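Local coordinates for thioredoxin-like protein (Klebsiella pneumoniae subsp. pneumoniae MGH 78578, PDB 3TY1) that is of unknown function but probably binds carbohydrate, being a putative aldose 1-epimerase with a galactose mutarotase-like supersandwich fold, at residues 230-235 with 374-379; 237-242 with 259-264; 247-252 with 298-303; 319-324 with 379-384. All coordinates share one frame; numbering follows the deposited sequence.

Contact 1 (230-235 with 374-379)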
loop_
_atom_site.group_PDB
_atom_site.type_symbol
_atom_site.label_atom_id
_atom_site.label_comp_id
_atom_site.label_asym_id
_atom_site.label_seq_id
_atom_site.Cartn_x
_atom_site.Cartn_y
_atom_site.Cartn_z
ATOM N N SER A 230 10.613 -19.488 -36.871
ATOM C CA SER A 230 10.118 -20.759 -37.413
ATOM C C SER A 230 8.592 -20.728 -37.483
ATOM O O SER A 230 8.021 -21.210 -38.473
ATOM C CB SER A 230 10.633 -21.978 -36.638
ATOM O OG SER A 230 10.247 -21.925 -35.287
ATOM N N SER A 231 7.921 -20.156 -36.483
ATOM C CA SER A 231 6.459 -20.048 -36.546
ATOM C C SER A 231 5.918 -18.837 -35.838
ATOM O O SER A 231 6.582 -18.254 -34.989
ATOM C CB SER A 231 5.787 -21.325 -36.025
ATOM O OG SER A 231 6.053 -21.483 -34.651
ATOM N N ILE A 232 4.732 -18.418 -36.251
ATOM C CA ILE A 232 4.027 -17.293 -35.610
ATOM C C ILE A 232 2.541 -17.575 -35.676
ATOM O O ILE A 232 2.026 -18.062 -36.721
ATOM C CB ILE A 232 4.381 -15.931 -36.261
ATOM C CG1 ILE A 232 3.603 -14.764 -35.626
ATOM C CG2 ILE A 232 4.132 -15.937 -37.772
ATOM C CD1 ILE A 232 4.239 -13.438 -35.950
ATOM N N SER A 233 1.874 -17.296 -34.554
ATOM C CA SER A 233 0.439 -17.491 -34.403
ATOM C C SER A 233 -0.207 -16.384 -33.597
ATOM O O SER A 233 0.442 -15.750 -32.740
ATOM C CB SER A 233 0.142 -18.842 -33.755
ATOM O OG SER A 233 0.815 -18.977 -32.530
ATOM N N PRO A 234 -1.478 -16.092 -33.887
ATOM C CA PRO A 234 -2.102 -15.021 -33.127
ATOM C C PRO A 234 -2.391 -15.463 -31.704
ATOM O O PRO A 234 -2.681 -16.635 -31.481
ATOM C CB PRO A 234 -3.403 -14.770 -33.893
ATOM C CG PRO A 234 -3.735 -16.034 -34.483
ATOM C CD PRO A 234 -2.434 -16.710 -34.813
ATOM N N PHE A 235 -2.317 -14.511 -30.760
ATOM C CA PHE A 235 -2.576 -14.765 -29.333
ATOM C C PHE A 235 -4.034 -15.179 -29.058
ATOM O O PHE A 235 -4.290 -16.022 -28.190
ATOM C CB PHE A 235 -2.213 -13.500 -28.523
ATOM C CG PHE A 235 -2.244 -13.689 -27.047
ATOM C CD1 PHE A 235 -1.097 -14.108 -26.358
ATOM C CD2 PHE A 235 -3.412 -13.421 -26.319
ATOM C CE1 PHE A 235 -1.112 -14.251 -24.957
ATOM C CE2 PHE A 235 -3.440 -13.562 -24.940
ATOM C CZ PHE A 235 -2.295 -13.988 -24.253
ATOM N N VAL A 374 8.744 -19.474 -42.887
ATOM C CA VAL A 374 7.948 -18.989 -41.754
ATOM C C VAL A 374 6.573 -19.679 -41.847
ATOM O O VAL A 374 5.887 -19.543 -42.858
ATOM C CB VAL A 374 7.805 -17.427 -41.760
ATOM C CG1 VAL A 374 6.900 -16.941 -40.627
ATOM C CG2 VAL A 374 9.178 -16.763 -41.649
ATOM N N ALA A 375 6.213 -20.461 -40.825
ATOM C CA ALA A 375 4.867 -21.039 -40.714
ATOM C C ALA A 375 3.976 -19.993 -40.033
ATOM O O ALA A 375 4.250 -19.615 -38.901
ATOM C CB ALA A 375 4.881 -22.347 -39.888
ATOM N N GLU A 376 2.945 -19.508 -40.727
ATOM C CA GLU A 376 1.935 -18.617 -40.148
ATOM C C GLU A 376 0.745 -19.517 -39.796
ATOM O O GLU A 376 -0.045 -19.900 -40.671
ATOM C CB GLU A 376 1.547 -17.496 -41.118
ATOM C CG GLU A 376 2.703 -16.548 -41.474
ATOM C CD GLU A 376 2.341 -15.419 -42.456
ATOM O OE1 GLU A 376 1.167 -15.276 -42.842
ATOM O OE2 GLU A 376 3.254 -14.647 -42.831
ATOM N N ASN A 377 0.651 -19.879 -38.515
ATOM C CA ASN A 377 -0.386 -20.781 -37.998
ATOM C C ASN A 377 -1.542 -19.983 -37.474
ATOM O O ASN A 377 -1.339 -19.170 -36.594
ATOM C CB ASN A 377 0.206 -21.634 -36.875
ATOM C CG ASN A 377 1.375 -22.435 -37.348
ATOM O OD1 ASN A 377 1.442 -22.763 -38.518
ATOM N ND2 ASN A 377 2.318 -22.721 -36.472
ATOM N N GLU A 378 -2.744 -20.227 -37.999
ATOM C CA GLU A 378 -3.929 -19.428 -37.654
ATOM C C GLU A 378 -4.554 -19.700 -36.296
ATOM O O GLU A 378 -5.218 -18.808 -35.743
ATOM C CB GLU A 378 -5.016 -19.569 -38.725
ATOM C CG GLU A 378 -4.675 -18.810 -39.998
ATOM C CD GLU A 378 -5.428 -19.322 -41.193
ATOM O OE1 GLU A 378 -6.669 -19.457 -41.100
ATOM O OE2 GLU A 378 -4.775 -19.595 -42.220
ATOM N N THR A 379 -4.350 -20.897 -35.761
ATOM C CA THR A 379 -4.968 -21.283 -34.501
ATOM C C THR A 379 -4.123 -20.817 -33.322
ATOM O O THR A 379 -2.942 -21.155 -33.258
ATOM C CB THR A 379 -5.140 -22.799 -34.398
ATOM O OG1 THR A 379 -5.820 -23.246 -35.561
ATOM C CG2 THR A 379 -5.955 -23.192 -33.165
#
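Ser231 and Ile232 pair with Ala375 and Glu376 as two short parallel strands, and the polar contact between them is backbone to backbone. Ala375 N donates to Ser230 O at 3.1 Å in a nearly straight bond, 171° at the hydrogen, although the donor is tilted from the carbonyl plane. Ile232 N gives its hydrogen to Ala375 O at 2.9 Å, and Asn377 N gives its own to Ile232 O. Three weaker CA-H...O contacts add to the ladder. Ser231 CA uses Ala375 O, Glu376 CA uses Ile232 O, and Ser233 CA lies 3.3 Å from Asn377 O. Beyond the last N-H bond, Pro234 CD packs on Asn377 O at 3.2 Å. Pro234 CG approaches Glu378 O, a buried carbonyl with no hydrogen-bond partner. On one face Ile232 CG2 touches Val374 CG1 and lies 4.0 Å from Glu376 CG. Ile232 and Glu376 run side by side there, and the Glu376 carboxylate bonds weakly to Trp246. In the modelled conformer Ser230 OG bonds to Gln264 O on the next strand, where Ser230 and Ser231 form a classic beta bulge. Strand 375-376 is thus joined to strand 231-234 chiefly by main-chain bonds, with side chains adding a thin apolar lining.

Contact 2 (237-242 with 259-264)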
loop_
_atom_site.group_PDB
_atom_site.type_symbol
_atom_site.label_atom_id
_atom_site.label_comp_id
_atom_site.label_asym_id
_atom_site.label_seq_id
_atom_site.Cartn_x
_atom_site.Cartn_y
_atom_site.Cartn_z
ATOM N N ASP A 237 -8.392 -14.790 -31.145
ATOM C CA ASP A 237 -9.140 -14.660 -32.390
ATOM C C ASP A 237 -9.046 -13.275 -33.012
ATOM O O ASP A 237 -8.959 -13.139 -34.240
ATOM C CB ASP A 237 -10.623 -15.034 -32.159
ATOM C CG ASP A 237 -10.833 -16.550 -31.956
ATOM O OD1 ASP A 237 -9.996 -17.380 -32.398
ATOM O OD2 ASP A 237 -11.857 -16.916 -31.343
ATOM N N TYR A 238 -8.995 -12.258 -32.163
ATOM C CA TYR A 238 -8.926 -10.898 -32.628
ATOM C C TYR A 238 -7.652 -10.655 -33.404
ATOM O O TYR A 238 -7.690 -9.927 -34.381
ATOM C CB TYR A 238 -9.043 -9.922 -31.466
ATOM C CG TYR A 238 -8.999 -8.481 -31.888
ATOM C CD1 TYR A 238 -10.088 -7.893 -32.538
ATOM C CD2 TYR A 238 -7.883 -7.679 -31.610
ATOM C CE1 TYR A 238 -10.060 -6.547 -32.936
ATOM C CE2 TYR A 238 -7.850 -6.339 -32.009
ATOM C CZ TYR A 238 -8.953 -5.777 -32.661
ATOM O OH TYR A 238 -8.918 -4.457 -33.041
ATOM N N ALA A 239 -6.539 -11.269 -32.995
ATOM C CA ALA A 239 -5.269 -11.098 -33.708
ATOM C C ALA A 239 -5.197 -11.861 -35.054
ATOM O O ALA A 239 -4.280 -11.629 -35.832
ATOM C CB ALA A 239 -4.099 -11.471 -32.823
ATOM N N LYS A 240 -6.124 -12.767 -35.327
ATOM C CA LYS A 240 -6.069 -13.542 -36.582
ATOM C C LYS A 240 -6.027 -12.636 -37.809
ATOM O O LYS A 240 -5.305 -12.926 -38.723
ATOM C CB LYS A 240 -7.248 -14.517 -36.715
ATOM C CG LYS A 240 -7.120 -15.811 -35.917
ATOM C CD LYS A 240 -8.472 -16.575 -35.922
ATOM C CE LYS A 240 -8.339 -18.011 -35.431
ATOM N NZ LYS A 240 -9.606 -18.778 -35.533
ATOM N N SER A 241 -6.774 -11.528 -37.813
ATOM C CA SER A 241 -6.814 -10.646 -38.983
ATOM C C SER A 241 -5.482 -9.937 -39.314
ATOM O O SER A 241 -5.252 -9.551 -40.464
ATOM C CB SER A 241 -7.979 -9.643 -38.886
ATOM O OG SER A 241 -7.599 -8.466 -38.247
ATOM N N GLY A 242 -4.606 -9.805 -38.322
ATOM C CA GLY A 242 -3.289 -9.203 -38.483
ATOM C C GLY A 242 -2.151 -10.159 -38.786
ATOM O O GLY A 242 -1.044 -9.706 -39.049
HETATM N N MSE A 259 -3.016 -6.211 -31.009
HETATM C CA MSE A 259 -2.944 -7.581 -31.559
HETATM C C MSE A 259 -1.604 -8.140 -31.089
HETATM O O MSE A 259 -0.565 -7.466 -31.178
HETATM C CB MSE A 259 -3.102 -7.607 -33.082
HETATM C CG MSE A 259 -4.477 -7.273 -33.516
HETATM SE SE MSE A 259 -4.691 -7.417 -35.418
HETATM C CE MSE A 259 -6.578 -6.923 -35.481
ATOM N N VAL A 260 -1.657 -9.321 -30.495
ATOM C CA VAL A 260 -0.472 -9.963 -29.970
ATOM C C VAL A 260 -0.228 -11.238 -30.756
ATOM O O VAL A 260 -1.197 -11.873 -31.154
ATOM C CB VAL A 260 -0.639 -10.264 -28.482
ATOM C CG1 VAL A 260 0.559 -11.053 -27.967
ATOM C CG2 VAL A 260 -0.776 -8.925 -27.724
ATOM N N PHE A 261 1.061 -11.564 -30.989
ATOM C CA PHE A 261 1.467 -12.758 -31.722
ATOM C C PHE A 261 2.522 -13.499 -30.934
ATOM O O PHE A 261 3.445 -12.884 -30.312
ATOM C CB PHE A 261 1.961 -12.398 -33.126
ATOM C CG PHE A 261 0.916 -11.687 -33.950
ATOM C CD1 PHE A 261 -0.038 -12.414 -34.658
ATOM C CD2 PHE A 261 0.841 -10.303 -33.962
ATOM C CE1 PHE A 261 -1.041 -11.761 -35.380
ATOM C CE2 PHE A 261 -0.149 -9.646 -34.689
ATOM C CZ PHE A 261 -1.078 -10.381 -35.410
ATOM N N ASN A 262 2.364 -14.814 -30.930
ATOM C CA ASN A 262 3.286 -15.705 -30.266
ATOM C C ASN A 262 4.247 -16.285 -31.268
ATOM O O ASN A 262 3.806 -16.938 -32.209
ATOM C CB ASN A 262 2.516 -16.807 -29.583
ATOM C CG ASN A 262 1.631 -16.294 -28.474
ATOM O OD1 ASN A 262 2.019 -15.404 -27.704
ATOM N ND2 ASN A 262 0.439 -16.891 -28.356
ATOM N N ILE A 263 5.539 -16.104 -31.019
ATOM C CA ILE A 263 6.608 -16.466 -31.943
ATOM C C ILE A 263 7.554 -17.518 -31.374
ATOM O O ILE A 263 7.860 -17.511 -30.180
ATOM C CB ILE A 263 7.452 -15.222 -32.323
ATOM C CG1 ILE A 263 6.619 -14.268 -33.200
ATOM C CG2 ILE A 263 8.804 -15.658 -33.038
ATOM C CD1 ILE A 263 7.104 -12.809 -33.274
ATOM N N GLN A 264 7.960 -18.447 -32.252
ATOM C CA GLN A 264 9.032 -19.391 -31.951
ATOM C C GLN A 264 10.230 -18.924 -32.775
ATOM O O GLN A 264 10.284 -19.105 -34.010
ATOM C CB GLN A 264 8.644 -20.843 -32.228
ATOM C CG GLN A 264 8.576 -21.682 -30.945
ATOM C CD GLN A 264 9.927 -21.740 -30.209
ATOM O OE1 GLN A 264 10.999 -21.635 -30.826
ATOM N NE2 GLN A 264 9.873 -21.908 -28.889
#
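Met259 lays its selenomethionine side chain across Tyr238 at about a right angle. Met259 CE sits over one face of the ring, 4.0 Å from the Tyr238 centroid and 22° off the normal. This is a CH-pi contact, displaced toward the rim. The selenium lies obliquely to the same ring and gives a Met-aromatic contact at 5.3 Å from Met259 SE to the Tyr238 centroid. The methionine chain is extended, with chi2 -176° and chi3 179°, which carries CE past Ala239 to Ser241. There Met259 CE meets Ser241 OG at 3.3 Å and Tyr238 O at 3.4 Å. Tyr238 OH is held apart from this, by Phe256 O. Ala239 points its methyl at the strand and touches both Met259 CB and Phe261 CE1, with Ala239 CB 3.4 Å from Val260 O. The Phe261 ring meets the turn obliquely, and its CE1 and CZ touch Ala239 O and the Gly242 carbonyl carbon. Gly242 N passes 3.8 Å from Met259 SE. No hydrogen bond crosses the contact. It is a helix-like turn in the loop of two adjacent antiparallel strands, folded back onto the second, which lies between 231-234 and 297-304 in the mixed sheet of a mutarotase-like supersandwich.

Contact 3 (247-252 with 298-303)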
loop_
_atom_site.group_PDB
_atom_site.type_symbol
_atom_site.label_atom_id
_atom_site.label_comp_id
_atom_site.label_asym_id
_atom_site.label_seq_id
_atom_site.Cartn_x
_atom_site.Cartn_y
_atom_site.Cartn_z
ATOM N N GLN A 247 4.587 -8.437 -40.045
ATOM C CA GLN A 247 5.835 -7.699 -40.169
ATOM C C GLN A 247 5.664 -6.174 -40.250
ATOM O O GLN A 247 6.656 -5.480 -40.142
ATOM C CB GLN A 247 6.609 -8.130 -41.423
ATOM C CG GLN A 247 6.990 -9.618 -41.468
ATOM C CD GLN A 247 7.523 -10.088 -42.834
ATOM O OE1 GLN A 247 6.750 -10.366 -43.769
ATOM N NE2 GLN A 247 8.840 -10.225 -42.933
ATOM N N THR A 248 4.450 -5.671 -40.485
ATOM C CA THR A 248 4.237 -4.259 -40.803
ATOM C C THR A 248 3.283 -3.642 -39.801
ATOM O O THR A 248 2.301 -4.260 -39.402
ATOM C CB THR A 248 3.715 -4.102 -42.250
ATOM O OG1 THR A 248 4.668 -4.705 -43.150
ATOM C CG2 THR A 248 3.545 -2.640 -42.635
ATOM N N TYR A 249 3.592 -2.419 -39.378
ATOM C CA TYR A 249 2.758 -1.690 -38.418
ATOM C C TYR A 249 1.861 -0.668 -39.113
ATOM O O TYR A 249 2.262 -0.022 -40.092
ATOM C CB TYR A 249 3.633 -0.965 -37.369
ATOM C CG TYR A 249 4.417 -1.860 -36.440
ATOM C CD1 TYR A 249 3.852 -2.356 -35.261
ATOM C CD2 TYR A 249 5.737 -2.188 -36.709
ATOM C CE1 TYR A 249 4.560 -3.179 -34.415
ATOM C CE2 TYR A 249 6.486 -2.979 -35.820
ATOM C CZ TYR A 249 5.889 -3.477 -34.681
ATOM O OH TYR A 249 6.612 -4.261 -33.817
ATOM N N GLN A 250 0.648 -0.521 -38.579
ATOM C CA GLN A 250 -0.273 0.546 -38.951
ATOM C C GLN A 250 0.113 1.837 -38.203
ATOM O O GLN A 250 0.875 1.816 -37.240
ATOM C CB GLN A 250 -1.709 0.178 -38.549
ATOM C CG GLN A 250 -2.283 -1.059 -39.257
ATOM C CD GLN A 250 -3.703 -1.424 -38.797
ATOM O OE1 GLN A 250 -4.445 -0.599 -38.263
ATOM N NE2 GLN A 250 -4.075 -2.665 -39.009
ATOM N N GLY A 251 -0.448 2.955 -38.671
ATOM C CA GLY A 251 -0.351 4.238 -37.991
ATOM C C GLY A 251 -1.281 4.163 -36.770
ATOM O O GLY A 251 -1.969 3.143 -36.574
ATOM N N PRO A 252 -1.322 5.239 -35.955
ATOM C CA PRO A 252 -2.212 5.265 -34.778
ATOM C C PRO A 252 -3.668 5.088 -35.187
ATOM O O PRO A 252 -4.161 5.855 -35.998
ATOM C CB PRO A 252 -1.966 6.650 -34.185
ATOM C CG PRO A 252 -0.583 7.031 -34.669
ATOM C CD PRO A 252 -0.456 6.436 -36.023
ATOM N N LEU A 298 9.155 -15.710 -27.914
ATOM C CA LEU A 298 9.059 -14.282 -28.208
ATOM C C LEU A 298 7.607 -13.868 -28.401
ATOM O O LEU A 298 6.849 -14.546 -29.084
ATOM C CB LEU A 298 9.882 -13.967 -29.458
ATOM C CG LEU A 298 9.973 -12.519 -29.955
ATOM C CD1 LEU A 298 10.667 -11.675 -28.928
ATOM C CD2 LEU A 298 10.791 -12.514 -31.262
ATOM N N THR A 299 7.231 -12.751 -27.795
ATOM C CA THR A 299 5.896 -12.171 -27.964
ATOM C C THR A 299 6.037 -10.833 -28.653
ATOM O O THR A 299 6.932 -10.031 -28.306
ATOM C CB THR A 299 5.197 -11.979 -26.585
ATOM O OG1 THR A 299 5.029 -13.248 -25.958
ATOM C CG2 THR A 299 3.821 -11.267 -26.722
ATOM N N LEU A 300 5.163 -10.600 -29.624
ATOM C CA LEU A 300 5.089 -9.348 -30.362
ATOM C C LEU A 300 3.757 -8.714 -29.959
ATOM O O LEU A 300 2.698 -9.284 -30.206
ATOM C CB LEU A 300 5.108 -9.647 -31.867
ATOM C CG LEU A 300 4.927 -8.460 -32.830
ATOM C CD1 LEU A 300 6.008 -7.366 -32.638
ATOM C CD2 LEU A 300 4.872 -8.933 -34.284
ATOM N N TRP A 301 3.818 -7.540 -29.332
ATOM C CA TRP A 301 2.651 -6.819 -28.866
ATOM C C TRP A 301 2.525 -5.622 -29.801
ATOM O O TRP A 301 3.408 -4.791 -29.819
ATOM C CB TRP A 301 2.868 -6.387 -27.381
ATOM C CG TRP A 301 1.859 -5.474 -26.812
ATOM C CD1 TRP A 301 0.500 -5.596 -26.895
ATOM C CD2 TRP A 301 2.112 -4.287 -26.042
ATOM N NE1 TRP A 301 -0.104 -4.552 -26.229
ATOM C CE2 TRP A 301 0.856 -3.756 -25.671
ATOM C CE3 TRP A 301 3.280 -3.646 -25.591
ATOM C CZ2 TRP A 301 0.732 -2.564 -24.928
ATOM C CZ3 TRP A 301 3.160 -2.493 -24.806
ATOM C CH2 TRP A 301 1.881 -1.968 -24.492
ATOM N N LYS A 302 1.470 -5.590 -30.620
ATOM C CA LYS A 302 1.249 -4.504 -31.576
ATOM C C LYS A 302 0.098 -3.677 -31.021
ATOM O O LYS A 302 -1.058 -4.005 -31.211
ATOM C CB LYS A 302 0.906 -5.024 -32.965
ATOM C CG LYS A 302 1.947 -6.003 -33.500
ATOM C CD LYS A 302 1.619 -6.455 -34.949
ATOM C CE LYS A 302 2.115 -5.484 -35.995
ATOM N NZ LYS A 302 2.120 -6.119 -37.374
ATOM N N ASN A 303 0.439 -2.602 -30.335
ATOM C CA ASN A 303 -0.557 -1.752 -29.668
ATOM C C ASN A 303 -0.631 -0.445 -30.440
ATOM O O ASN A 303 -0.273 0.619 -29.917
ATOM C CB ASN A 303 -0.176 -1.581 -28.185
ATOM C CG ASN A 303 -1.353 -1.125 -27.314
ATOM O OD1 ASN A 303 -1.967 -1.931 -26.647
ATOM N ND2 ASN A 303 -1.689 0.167 -27.361
#
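Lys302 reaches from its strand to the loop and bonds through NZ to Thr248 O at 2.8 Å. The shape of the chain makes this possible. Its CG lies beside the backbone N, chi2 is extended, and a bend at chi3 (84°) turns CE and NZ along the Tyr249 ring. The ammonium stands above the plane of the Thr248 carbonyl, 50° out of it. Trp246 O, just before the loop segment, takes a second bond from the same nitrogen. Lys302 NZ also stands over the face of Tyr249, 4.9 Å from the ring centroid and 21° off the normal, as a cation-pi contact. Lys302 CE packs obliquely on the ring at 3.7 Å from Tyr249 CD1. The two carbonyls and the aromatic face would probably stabilise the positive charge. Tyr249 has its CG opposite the carbonyl carbon, and its ring swings inward to the strand. Leu300 meets its far end, with Leu300 CD1 3.4 Å from Tyr249 OH. The hydroxyl itself bonds with Thr313 OG1. In the chain the loop connects strand 231-234 to strand 259-265. Tyr249 also touches Phe225 of strand 224-229 and Leu219. Strand 297-304 runs between 259-265 and 311-318 in the mixed sheet, and turns Trp301 and Asn303 toward Phe170 of the second subunit.

Contact 4 (319-324 with 379-384)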
loop_
_atom_site.group_PDB
_atom_site.type_symbol
_atom_site.label_atom_id
_atom_site.label_comp_id
_atom_site.label_asym_id
_atom_site.label_seq_id
_atom_site.Cartn_x
_atom_site.Cartn_y
_atom_site.Cartn_z
ATOM N N THR A 319 10.611 -16.572 -21.156
ATOM C CA THR A 319 10.482 -18.009 -20.909
ATOM C C THR A 319 9.032 -18.448 -21.186
ATOM O O THR A 319 8.758 -19.623 -21.453
ATOM C CB THR A 319 10.879 -18.417 -19.465
ATOM O OG1 THR A 319 10.028 -17.750 -18.537
ATOM C CG2 THR A 319 12.341 -18.095 -19.166
ATOM N N SER A 320 8.116 -17.487 -21.128
ATOM C CA SER A 320 6.683 -17.706 -21.307
ATOM C C SER A 320 6.078 -16.712 -22.283
ATOM O O SER A 320 6.641 -15.634 -22.580
ATOM C CB SER A 320 5.938 -17.572 -19.955
ATOM O OG SER A 320 5.763 -18.799 -19.291
ATOM N N TYR A 321 4.921 -17.112 -22.800
ATOM C CA TYR A 321 4.022 -16.213 -23.492
ATOM C C TYR A 321 3.188 -15.541 -22.404
ATOM O O TYR A 321 3.282 -15.882 -21.223
ATOM C CB TYR A 321 3.142 -16.950 -24.521
ATOM C CG TYR A 321 3.942 -17.538 -25.655
ATOM C CD1 TYR A 321 4.703 -16.719 -26.512
ATOM C CD2 TYR A 321 3.951 -18.906 -25.891
ATOM C CE1 TYR A 321 5.434 -17.291 -27.593
ATOM C CE2 TYR A 321 4.684 -19.463 -26.933
ATOM C CZ TYR A 321 5.426 -18.660 -27.782
ATOM O OH TYR A 321 6.159 -19.236 -28.820
ATOM N N ALA A 322 2.377 -14.570 -22.814
ATOM C CA ALA A 322 1.645 -13.736 -21.879
ATOM C C ALA A 322 0.327 -14.308 -21.357
ATOM O O ALA A 322 -0.427 -13.599 -20.652
ATOM C CB ALA A 322 1.426 -12.316 -22.513
ATOM N N TYR A 323 0.023 -15.560 -21.700
ATOM C CA TYR A 323 -1.123 -16.240 -21.105
ATOM C C TYR A 323 -0.931 -16.351 -19.596
ATOM O O TYR A 323 0.182 -16.227 -19.126
ATOM C CB TYR A 323 -1.332 -17.641 -21.678
ATOM C CG TYR A 323 -1.609 -17.674 -23.156
ATOM C CD1 TYR A 323 -2.815 -17.227 -23.659
ATOM C CD2 TYR A 323 -0.650 -18.154 -24.061
ATOM C CE1 TYR A 323 -3.076 -17.258 -25.028
ATOM C CE2 TYR A 323 -0.898 -18.188 -25.430
ATOM C CZ TYR A 323 -2.112 -17.729 -25.901
ATOM O OH TYR A 323 -2.387 -17.734 -27.240
ATOM N N PRO A 324 -2.025 -16.556 -18.827
ATOM C CA PRO A 324 -1.906 -16.701 -17.382
ATOM C C PRO A 324 -1.094 -17.922 -16.966
ATOM O O PRO A 324 -0.908 -18.843 -17.753
ATOM C CB PRO A 324 -3.359 -16.827 -16.904
ATOM C CG PRO A 324 -4.182 -16.283 -17.982
ATOM C CD PRO A 324 -3.434 -16.557 -19.255
ATOM N N THR A 379 -4.350 -20.897 -35.761
ATOM C CA THR A 379 -4.968 -21.283 -34.501
ATOM C C THR A 379 -4.123 -20.817 -33.322
ATOM O O THR A 379 -2.942 -21.155 -33.258
ATOM C CB THR A 379 -5.140 -22.799 -34.398
ATOM O OG1 THR A 379 -5.820 -23.246 -35.561
ATOM C CG2 THR A 379 -5.955 -23.192 -33.165
ATOM N N PRO A 380 -4.725 -20.052 -32.383
ATOM C CA PRO A 380 -4.015 -19.702 -31.147
ATOM C C PRO A 380 -3.590 -20.959 -30.400
ATOM O O PRO A 380 -4.319 -21.952 -30.431
ATOM C CB PRO A 380 -5.077 -18.942 -30.334
ATOM C CG PRO A 380 -6.040 -18.450 -31.326
ATOM C CD PRO A 380 -6.088 -19.481 -32.404
ATOM N N ILE A 381 -2.423 -20.925 -29.757
ATOM C CA ILE A 381 -1.903 -22.087 -29.024
ATOM C C ILE A 381 -2.628 -22.337 -27.691
ATOM O O ILE A 381 -2.531 -23.430 -27.136
ATOM C CB ILE A 381 -0.359 -22.025 -28.827
ATOM C CG1 ILE A 381 0.076 -20.914 -27.883
ATOM C CG2 ILE A 381 0.369 -21.859 -30.170
ATOM C CD1 ILE A 381 1.578 -20.830 -27.799
ATOM N N ALA A 382 -3.363 -21.331 -27.181
ATOM C CA ALA A 382 -4.124 -21.480 -25.945
ATOM C C ALA A 382 -5.316 -20.539 -25.950
ATOM O O ALA A 382 -5.392 -19.671 -26.799
ATOM C CB ALA A 382 -3.240 -21.230 -24.746
ATOM N N LYS A 383 -6.255 -20.738 -25.028
ATOM C CA LYS A 383 -7.465 -19.877 -24.890
ATOM C C LYS A 383 -7.571 -19.492 -23.430
ATOM O O LYS A 383 -7.636 -20.366 -22.587
ATOM C CB LYS A 383 -8.743 -20.619 -25.331
ATOM N N GLU A 384 -7.556 -18.193 -23.120
ATOM C CA GLU A 384 -7.647 -17.747 -21.715
ATOM C C GLU A 384 -9.096 -17.398 -21.356
ATOM O O GLU A 384 -10.043 -17.936 -21.932
ATOM C CB GLU A 384 -6.651 -16.596 -21.401
ATOM C CG GLU A 384 -6.664 -15.418 -22.361
ATOM C CD GLU A 384 -5.914 -14.194 -21.832
ATOM O OE1 GLU A 384 -4.683 -14.263 -21.667
ATOM O OE2 GLU A 384 -6.557 -13.148 -21.607
ATOM O OXT GLU A 384 -9.391 -16.586 -20.481
#
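Ala382 sets its methyl squarely on the Tyr323 ring. Ala382 CB stands 3.8 Å from the Tyr323 centroid, only 8° off the normal, so this small bump sits over the centre of the face in a CH-pi contact. Ile381 fills the angle between two tyrosines. Ile381 CG1 meets Tyr323 CE2 at 3.8 Å, and CD1 goes on to Tyr321, 3.5 Å from CE2 of that ring. Placing CG1 between the backbone N and the carbonyl carbon (chi1 68°) sends this longer branch to the rings. The Ile381 chain crosses Tyr321 at about a right angle but Tyr323 more obliquely. Here the last residues of the chain close over the loop that links strand 311-318 to helix 325-330 in this mutarotase-like fold. Pro324 is the N-cap residue of that helix. Pro324 CD lies 3.6 Å from Glu384 OE1, and the glutamate chain crosses the proline ring. The same OE1 approaches Tyr323 obliquely, with the carboxylate and ring planes 65° apart, while His124 ND1 is its hydrogen-bond partner. Tyr323 OH is bound to Phe235 O, and the two rings stack. Tyr321 OH bonds to Ile263 O on strand 259-265, which holds the other wall of the Ile381 hollow.

Overall arrangement
Contacts 1 and 2 lie closest, with centres 8 Å apart, and use neighbouring strands of one sheet. Ser233 O and Asn262 N are 2.8 Å apart there, a probable hydrogen bond. Contact 3 continues the same sheet, its centre 10 Å from that of contact 2, through Met259 O and Lys302 N at 2.8 Å. Contact 4 shares Thr379 with contact 1 and carries the tail onward. Their centres are 12 Å apart, and Pro234 O packs on Pro380 CB at 3.5 Å. Contacts 2 and 4 have centres 11 Å apart. A sulfate lies about 5 Å from the Val260 side chain, and a sulfate, perhaps the same one, about 6 Å from that of Ala322. Such ions probably come from the crystallisation liquor, though they can mark pockets.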